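Local coordinates for uncharacterized protein lp_2219 (Lactobacillus plantarum, PDB 3HFQ) that is of unknown function but has the seven-bladed beta-propeller fold of the lactonase family, and so possibly acts on a sugar lactone, at residues D51-V56 against A66-D71; P88-V93 against H144-T149. The protein carries 1 engineered substitution. All coordinates share one frame; numbering follows the deposited sequence.

Both contacts belong to one seven-bladed propeller but hold different parts of it. Contact 1 joins two strands of a single blade. Its centre lies about 17 Å from the centre of the chain, yet most of its residues are buried between blades. Contact 2 sits about 8 Å from that centre and joins the first strands of the next two blades. It is partly buried. Contact 1 rests on main-chain pairing and apolar packing, whereas contact 2 relies on side chains and a bridging water; a phosphate is bound at its edge by His-144. The two touch directly: Tyr-54 packs on Val-93 and Val-56 on Pro-88, where the blade of contact 1 meets its neighbour.

Contact 1: D51-V56 against A66-D71; sequences DCLYSV and AAWQID
Residues 51-56 and 66-71 run antiparallel as the two arms of a beta hairpin, with Leu-53 opposite Trp-68 and Ser-55 opposite Ala-66 as hydrogen-bonded pairs. Each pair makes two main-chain bonds, the shortest from Leu-53 N to Trp-68 O at 2.7 Å. Ile-70 N adds a fifth to Asp-51 O. One face of the sheet carries Leu-53, Ser-55 and Trp-68. The indole has CG beside its backbone N (chi1 -40°), which turns its pyrrole edge toward the partner strand. From there NE1 donates diagonally to Ser-55 OG at 3.0 Å. This bond is fairly straight (164°), and the oxygen lies in the ring plane. Leu-53 stands alongside the indole, its CG 4.1 Å from Trp-68 CD1. Ile-70 crosses Leu-53 at an angle, Ile-70 CD1 lying 3.9 Å from Leu-53 CB. Leu-45, Leu-47 and Leu-6 also pack on Leu-53. On the opposite face, Tyr-54 CE1 presses on Ala-67 CB at 3.5 Å, while its hydroxyl bonds to Gly-119 O. Cys-52 SG touches Gln-69 OE1 at 3.3 Å. The Gln-69 chain bends at chi2 (68°), and its NE2 bonds to Ile-70 O at 3.2 Å and to Lys-50 O. The amide is thereby held at two main-chain oxygens near the strand end. The chemistry implies a hairpin with a well-paired main chain, in which the buried indole N-H of Trp-68 is matched by the serine oxygen. That bond probably fixes the rotation of the indole within an otherwise largely apolar face.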
ATOM      1  N   ASP A  51      13.033  -6.817  12.278  1.00 18.30           N
ATOM      2  CA  ASP A  51      12.661  -7.891  11.372  1.00 18.55           C
ATOM      3  C   ASP A  51      11.405  -8.642  11.787  1.00 16.64           C
ATOM      4  O   ASP A  51      11.292  -9.851  11.587  1.00 17.32           O
ATOM      5  CB  ASP A  51      13.822  -8.871  11.175  1.00 21.00           C
ATOM      6  CG  ASP A  51      14.980  -8.250  10.418  1.00 30.24           C
ATOM      7  OD1 ASP A  51      14.725  -7.510   9.440  1.00 26.15           O
ATOM      8  OD2 ASP A  51      16.143  -8.503  10.790  1.00 34.72           O
ATOM      9  N   CYS A  52      10.465  -7.921  12.388  1.00 12.86           N
ATOM     10  CA  CYS A  52       9.197  -8.525  12.748  1.00 11.24           C
ATOM     11  C   CYS A  52       8.269  -8.201  11.587  1.00 13.05           C
ATOM     12  O   CYS A  52       8.352  -7.121  10.998  1.00 14.56           O
ATOM     13  CB  CYS A  52       8.652  -7.945  14.053  1.00 15.22           C
ATOM     14  SG  CYS A  52       9.387  -8.713  15.525  1.00 19.21           S
ATOM     15  N   LEU A  53       7.410  -9.153  11.250  1.00 10.03           N
ATOM     16  CA  LEU A  53       6.471  -8.998  10.155  1.00 12.56           C
ATOM     17  C   LEU A  53       5.053  -8.914  10.699  1.00 12.98           C
ATOM     18  O   LEU A  53       4.667  -9.687  11.573  1.00 11.39           O
ATOM     19  CB  LEU A  53       6.590 -10.195   9.205  1.00 12.85           C
ATOM     20  CG  LEU A  53       5.586 -10.335   8.059  1.00 16.56           C
ATOM     21  CD1 LEU A  53       5.721  -9.171   7.087  1.00 15.34           C
ATOM     22  CD2 LEU A  53       5.845 -11.654   7.345  1.00 17.24           C
ATOM     23  N   TYR A  54       4.285  -7.963  10.182  1.00 11.19           N
ATOM     24  CA  TYR A  54       2.906  -7.778  10.604  1.00 11.18           C
ATOM     25  C   TYR A  54       2.047  -7.947   9.361  1.00 12.18           C
ATOM     26  O   TYR A  54       2.273  -7.297   8.347  1.00 12.11           O
ATOM     27  CB  TYR A  54       2.747  -6.393  11.240  1.00  6.47           C
ATOM     28  CG  TYR A  54       3.606  -6.247  12.481  1.00 11.54           C
ATOM     29  CD1 TYR A  54       3.273  -6.912  13.662  1.00 12.54           C
ATOM     30  CD2 TYR A  54       4.808  -5.538  12.443  1.00  7.50           C
ATOM     31  CE1 TYR A  54       4.111  -6.876  14.776  1.00 11.23           C
ATOM     32  CE2 TYR A  54       5.660  -5.498  13.560  1.00 10.49           C
ATOM     33  CZ  TYR A  54       5.304  -6.179  14.717  1.00 11.09           C
ATOM     34  OH  TYR A  54       6.143  -6.175  15.813  1.00 14.10           O
ATOM     35  N   SER A  55       1.068  -8.842   9.440  1.00 10.98           N
ATOM     36  CA  SER A  55       0.226  -9.124   8.291  1.00 11.93           C
ATOM     37  C   SER A  55      -1.262  -9.127   8.569  1.00 12.20           C
ATOM     38  O   SER A  55      -1.703  -9.440   9.675  1.00  9.05           O
ATOM     39  CB  SER A  55       0.599 -10.490   7.714  1.00 12.95           C
ATOM     40  OG  SER A  55       0.388 -11.507   8.687  1.00 12.53           O
ATOM     41  N   VAL A  56      -2.028  -8.775   7.544  1.00 10.10           N
ATOM     42  CA  VAL A  56      -3.478  -8.793   7.632  1.00  9.72           C
ATOM     43  C   VAL A  56      -3.756 -10.255   7.952  1.00 11.09           C
ATOM     44  O   VAL A  56      -3.066 -11.141   7.441  1.00 11.04           O
ATOM     45  CB  VAL A  56      -4.107  -8.415   6.283  1.00 11.27           C
ATOM     46  CG1 VAL A  56      -5.608  -8.696   6.298  1.00  6.46           C
ATOM     47  CG2 VAL A  56      -3.846  -6.939   6.002  1.00 13.78           C
ATOM     48  N   ALA A  66      -1.629 -10.225  12.418  1.00 14.10           N
ATOM     49  CA  ALA A  66      -0.796 -11.287  12.971  1.00 13.05           C
ATOM     50  C   ALA A  66       0.634 -10.765  13.039  1.00 13.17           C
ATOM     51  O   ALA A  66       1.080 -10.050  12.141  1.00 11.14           O
ATOM     52  CB  ALA A  66      -0.855 -12.528  12.084  1.00  9.65           C
ATOM     53  N   ALA A  67       1.339 -11.124  14.107  1.00 11.62           N
ATOM     54  CA  ALA A  67       2.719 -10.703  14.309  1.00 10.89           C
ATOM     55  C   ALA A  67       3.658 -11.897  14.190  1.00 11.97           C
ATOM     56  O   ALA A  67       3.411 -12.954  14.778  1.00 11.21           O
ATOM     57  CB  ALA A  67       2.872 -10.057  15.687  1.00  9.78           C
ATOM     58  N   TRP A  68       4.735 -11.721  13.429  1.00 12.18           N
ATOM     59  CA  TRP A  68       5.718 -12.779  13.231  1.00 12.10           C
ATOM     60  C   TRP A  68       7.131 -12.243  13.409  1.00 11.36           C
ATOM     61  O   TRP A  68       7.390 -11.069  13.155  1.00 12.97           O
ATOM     62  CB  TRP A  68       5.640 -13.356  11.810  1.00  8.74           C
ATOM     63  CG  TRP A  68       4.272 -13.543  11.250  1.00 10.87           C
ATOM     64  CD1 TRP A  68       3.443 -12.574  10.757  1.00 12.72           C
ATOM     65  CD2 TRP A  68       3.587 -14.783  11.084  1.00 10.66           C
ATOM     66  NE1 TRP A  68       2.275 -13.137  10.302  1.00 13.29           N
ATOM     67  CE2 TRP A  68       2.328 -14.494  10.508  1.00 11.95           C
ATOM     68  CE3 TRP A  68       3.891 -16.115  11.404  1.00 11.82           C
ATOM     69  CZ2 TRP A  68       1.397 -15.491  10.197  1.00 11.83           C
ATOM     70  CZ3 TRP A  68       2.966 -17.105  11.100  1.00 17.19           C
ATOM     71  CH2 TRP A  68       1.723 -16.783  10.519  1.00 16.38           C
ATOM     72  N   GLN A  69       8.041 -13.108  13.847  1.00 12.99           N
ATOM     73  CA  GLN A  69       9.444 -12.733  13.969  1.00 12.16           C
ATOM     74  C   GLN A  69      10.139 -13.465  12.830  1.00 14.31           C
ATOM     75  O   GLN A  69      10.053 -14.690  12.738  1.00 12.81           O
ATOM     76  CB  GLN A  69      10.050 -13.202  15.294  1.00 12.68           C
ATOM     77  CG  GLN A  69      11.576 -13.021  15.354  1.00 13.23           C
ATOM     78  CD  GLN A  69      12.000 -11.559  15.397  1.00 16.45           C
ATOM     79  OE1 GLN A  69      11.778 -10.869  16.389  1.00 17.69           O
ATOM     80  NE2 GLN A  69      12.609 -11.083  14.314  1.00 20.85           N
ATOM     81  N   ILE A  70      10.806 -12.722  11.955  1.00 12.22           N
ATOM     82  CA  ILE A  70      11.516 -13.341  10.843  1.00 12.85           C
ATOM     83  C   ILE A  70      12.886 -13.787  11.337  1.00 18.03           C
ATOM     84  O   ILE A  70      13.577 -13.035  12.021  1.00 15.20           O
ATOM     85  CB  ILE A  70      11.705 -12.354   9.668  1.00 15.55           C
ATOM     86  CG1 ILE A  70      10.346 -11.814   9.212  1.00 19.82           C
ATOM     87  CG2 ILE A  70      12.416 -13.044   8.516  1.00 17.33           C
ATOM     88  CD1 ILE A  70       9.343 -12.887   8.853  1.00 27.89           C
ATOM     89  N   ASP A  71      13.263 -15.017  11.001  1.00 16.26           N
ATOM     90  CA  ASP A  71      14.554 -15.573  11.399  1.00 18.79           C
ATOM     91  C   ASP A  71      15.111 -16.311  10.189  1.00 18.19           C
ATOM     92  O   ASP A  71      14.726 -17.446   9.911  1.00 18.54           O
ATOM     93  CB  ASP A  71      14.374 -16.529  12.585  1.00 24.41           C
ATOM     94  CG  ASP A  71      15.669 -17.206  12.999  1.00 39.33           C
ATOM     95  OD1 ASP A  71      16.755 -16.673  12.692  1.00 41.67           O
ATOM     96  OD2 ASP A  71      15.600 -18.272  13.648  1.00 44.14           O
TER

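Contact 2: P88-V93 against H144-T149; sequences PAYVAV and HYTDLT. With PO4 (phosphate ion), chain C.
Tyr-90 and Tyr-145 both place CG anti to the backbone N (chi1 -171° and 178°), and this lays their rings side by side, pointing the same way. Tyr-145 CD2 sits over one face of the Tyr-90 ring, toward its rim, 3.7 Å from Tyr-90 CZ. The planes meet obliquely at 36°. The Tyr-90 hydroxyl donates to Asp-147 OD2 at 2.6 Å. The acceptor uses its anti lone pair, and the carboxylate is turned steeply against the ring, with OD2 near the ring plane. Ala-92 CB packs on the same oxygen at 3.5 Å. The other oxygen, Asp-147 OD1, accepts Leu-148 N and a water, whose oxygen is 2.7 Å from Asp-147 OD1. The water also donates to Val-93 O, so it bridges the two strands. Thr-146 O meets the ring edge at Tyr-90 CE2, 3.4 Å away, and is buried with no polar partner in the model. A phenylalanine in place of Tyr-90 would keep the ring packing but would probably leave Asp-147 OD2 without its hydroxyl donor and the carboxylate freer to turn. At the far end, Ala-89 CB lies 3.9 Å from His-144 CE1. His-144 NE2 donates to phosphate O4 at 2.7 Å, and Arg-190 and Arg-259 bind the same ion, which probably came from the crystallisation liquor. Ala-89 and Tyr-90 form a classic beta bulge facing Ala-103. The two strands run nearly parallel but too far apart for main-chain pairing, the arrangement of first strands from adjacent blades around the central axis of a beta-propeller.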
ATOM      1  N   PRO A  88      -8.520  -6.514   8.101  1.00 13.37           N
ATOM      2  CA  PRO A  88      -8.201  -5.169   7.606  1.00 14.57           C
ATOM      3  C   PRO A  88      -7.664  -5.186   6.170  1.00 13.61           C
ATOM      4  O   PRO A  88      -7.584  -6.247   5.547  1.00 12.81           O
ATOM      5  CB  PRO A  88      -7.178  -4.664   8.620  1.00 12.81           C
ATOM      6  CG  PRO A  88      -6.482  -5.926   9.051  1.00 14.65           C
ATOM      7  CD  PRO A  88      -7.630  -6.896   9.212  1.00 14.12           C
ATOM      8  N   ALA A  89      -7.291  -4.015   5.653  1.00  8.51           N
ATOM      9  CA  ALA A  89      -6.794  -3.908   4.281  1.00  8.91           C
ATOM     10  C   ALA A  89      -5.412  -3.269   4.151  1.00 10.30           C
ATOM     11  O   ALA A  89      -4.801  -3.312   3.083  1.00 10.05           O
ATOM     12  CB  ALA A  89      -7.796  -3.128   3.434  1.00 11.15           C
ATOM     13  N   TYR A  90      -4.929  -2.666   5.231  1.00 12.28           N
ATOM     14  CA  TYR A  90      -3.626  -2.008   5.230  1.00 10.95           C
ATOM     15  C   TYR A  90      -3.021  -2.135   6.620  1.00 11.68           C
ATOM     16  O   TYR A  90      -3.746  -2.218   7.610  1.00  9.99           O
ATOM     17  CB  TYR A  90      -3.793  -0.524   4.884  1.00 10.51           C
ATOM     18  CG  TYR A  90      -2.502   0.236   4.635  1.00 10.84           C
ATOM     19  CD1 TYR A  90      -1.876   0.196   3.389  1.00 15.04           C
ATOM     20  CD2 TYR A  90      -1.913   1.005   5.641  1.00 10.21           C
ATOM     21  CE1 TYR A  90      -0.704   0.907   3.145  1.00 14.22           C
ATOM     22  CE2 TYR A  90      -0.732   1.720   5.411  1.00 11.80           C
ATOM     23  CZ  TYR A  90      -0.135   1.666   4.159  1.00 18.18           C
ATOM     24  OH  TYR A  90       1.020   2.377   3.911  1.00 16.68           O
ATOM     25  N   VAL A  91      -1.694  -2.156   6.691  1.00  8.92           N
ATOM     26  CA  VAL A  91      -0.993  -2.245   7.970  1.00  8.71           C
ATOM     27  C   VAL A  91       0.352  -1.532   7.840  1.00 11.20           C
ATOM     28  O   VAL A  91       1.010  -1.634   6.807  1.00  9.46           O
ATOM     29  CB  VAL A  91      -0.786  -3.731   8.403  1.00 13.33           C
ATOM     30  CG1 VAL A  91       0.044  -4.483   7.369  1.00 14.59           C
ATOM     31  CG2 VAL A  91      -0.136  -3.789   9.779  1.00 11.25           C
ATOM     32  N   ALA A  92       0.739  -0.786   8.873  1.00  9.21           N
ATOM     33  CA  ALA A  92       2.009  -0.055   8.859  1.00 11.25           C
ATOM     34  C   ALA A  92       2.649  -0.028  10.245  1.00 10.45           C
ATOM     35  O   ALA A  92       1.965  -0.197  11.256  1.00  8.00           O
ATOM     36  CB  ALA A  92       1.784   1.375   8.365  1.00 10.26           C
ATOM     37  N   VAL A  93       3.961   0.203  10.288  1.00 11.39           N
ATOM     38  CA  VAL A  93       4.691   0.251  11.552  1.00 12.05           C
ATOM     39  C   VAL A  93       5.229   1.649  11.873  1.00 16.21           C
ATOM     40  O   VAL A  93       5.744   2.344  10.995  1.00 13.14           O
ATOM     41  CB  VAL A  93       5.894  -0.738  11.544  1.00 12.60           C
ATOM     42  CG1 VAL A  93       6.740  -0.550  12.803  1.00 10.99           C
ATOM     43  CG2 VAL A  93       5.389  -2.181  11.472  1.00  8.12           C
ATOM     44  N   HIS A 144      -8.810   2.763   3.890  1.00  9.20           N
ATOM     45  CA  HIS A 144      -7.888   1.950   3.101  1.00  8.96           C
ATOM     46  C   HIS A 144      -6.409   2.261   3.299  1.00 11.39           C
ATOM     47  O   HIS A 144      -5.547   1.627   2.680  1.00 10.32           O
ATOM     48  CB  HIS A 144      -8.225   2.116   1.618  1.00 12.37           C
ATOM     49  CG  HIS A 144      -8.138   0.846   0.831  1.00 15.16           C
ATOM     50  ND1 HIS A 144      -7.073  -0.021   0.933  1.00 14.72           N
ATOM     51  CD2 HIS A 144      -8.994   0.291  -0.058  1.00 15.42           C
ATOM     52  CE1 HIS A 144      -7.278  -1.060   0.144  1.00 17.88           C
ATOM     53  NE2 HIS A 144      -8.438  -0.896  -0.470  1.00 14.25           N
ATOM     54  N   TYR A 145      -6.107   3.228   4.156  1.00  8.62           N
ATOM     55  CA  TYR A 145      -4.721   3.617   4.368  1.00 11.91           C
ATOM     56  C   TYR A 145      -4.562   4.310   5.711  1.00 15.75           C
ATOM     57  O   TYR A 145      -5.368   5.169   6.075  1.00 10.29           O
ATOM     58  CB  TYR A 145      -4.293   4.544   3.216  1.00  8.35           C
ATOM     59  CG  TYR A 145      -2.878   5.093   3.273  1.00  9.17           C
ATOM     60  CD1 TYR A 145      -2.575   6.230   4.023  1.00  9.35           C
ATOM     61  CD2 TYR A 145      -1.853   4.497   2.538  1.00 10.20           C
ATOM     62  CE1 TYR A 145      -1.280   6.762   4.036  1.00 11.03           C
ATOM     63  CE2 TYR A 145      -0.555   5.020   2.550  1.00  7.96           C
ATOM     64  CZ  TYR A 145      -0.279   6.153   3.297  1.00 11.42           C
ATOM     65  OH  TYR A 145       0.997   6.672   3.316  1.00 12.04           O
ATOM     66  N   THR A 146      -3.532   3.904   6.447  1.00 10.76           N
ATOM     67  CA  THR A 146      -3.217   4.478   7.751  1.00 12.77           C
ATOM     68  C   THR A 146      -1.697   4.493   7.872  1.00 12.49           C
ATOM     69  O   THR A 146      -1.090   3.492   8.252  1.00 11.09           O
ATOM     70  CB  THR A 146      -3.783   3.630   8.916  1.00  7.66           C
ATOM     71  OG1 THR A 146      -3.348   2.272   8.772  1.00  7.43           O
ATOM     72  CG2 THR A 146      -5.310   3.677   8.928  1.00  6.38           C
ATOM     73  N   ASP A 147      -1.079   5.620   7.537  1.00 12.17           N
ATOM     74  CA  ASP A 147       0.370   5.708   7.629  1.00  8.74           C
ATOM     75  C   ASP A 147       0.833   7.103   8.040  1.00  9.38           C
ATOM     76  O   ASP A 147       0.073   8.068   7.962  1.00 11.47           O
ATOM     77  CB  ASP A 147       1.016   5.292   6.301  1.00  8.93           C
ATOM     78  CG  ASP A 147       2.243   4.415   6.505  1.00 13.77           C
ATOM     79  OD1 ASP A 147       2.990   4.657   7.477  1.00 11.41           O
ATOM     80  OD2 ASP A 147       2.465   3.488   5.696  1.00 11.63           O
ATOM     81  N   LEU A 148       2.089   7.195   8.466  1.00 11.78           N
ATOM     82  CA  LEU A 148       2.678   8.439   8.960  1.00 13.89           C
ATOM     83  C   LEU A 148       2.963   9.566   7.969  1.00 14.87           C
ATOM     84  O   LEU A 148       3.333   9.331   6.821  1.00 10.89           O
ATOM     85  CB  LEU A 148       3.974   8.113   9.712  1.00 10.10           C
ATOM     86  CG  LEU A 148       3.831   7.206  10.938  1.00 14.08           C
ATOM     87  CD1 LEU A 148       5.203   6.748  11.399  1.00 13.48           C
ATOM     88  CD2 LEU A 148       3.104   7.953  12.050  1.00  8.83           C
ATOM     89  N   THR A 149       2.794  10.797   8.443  1.00 12.38           N
ATOM     90  CA  THR A 149       3.063  11.985   7.642  1.00 10.99           C
ATOM     91  C   THR A 149       4.502  12.381   7.964  1.00 12.01           C
ATOM     92  O   THR A 149       5.103  11.841   8.889  1.00  9.24           O
ATOM     93  CB  THR A 149       2.142  13.169   8.032  1.00  8.58           C
ATOM     94  OG1 THR A 149       2.378  13.524   9.398  1.00 10.86           O
ATOM     95  CG2 THR A 149       0.677  12.798   7.849  1.00 10.88           C
TER
HETATM   96  P   PO4 C 402      -9.968  -2.181  -3.043  1.00 18.55           P
HETATM   97  O1  PO4 C 402     -10.814  -3.109  -3.993  1.00 21.26           O
HETATM   98  O2  PO4 C 402      -8.572  -1.878  -3.705  1.00 16.27           O
HETATM   99  O3  PO4 C 402     -10.742  -0.830  -2.794  1.00 26.00           O
HETATM  100  O4  PO4 C 402      -9.735  -2.911  -1.663  1.00 24.62           O
HETATM  101  O   HOH W   1       5.255   3.688   8.518  1.00 19.27           O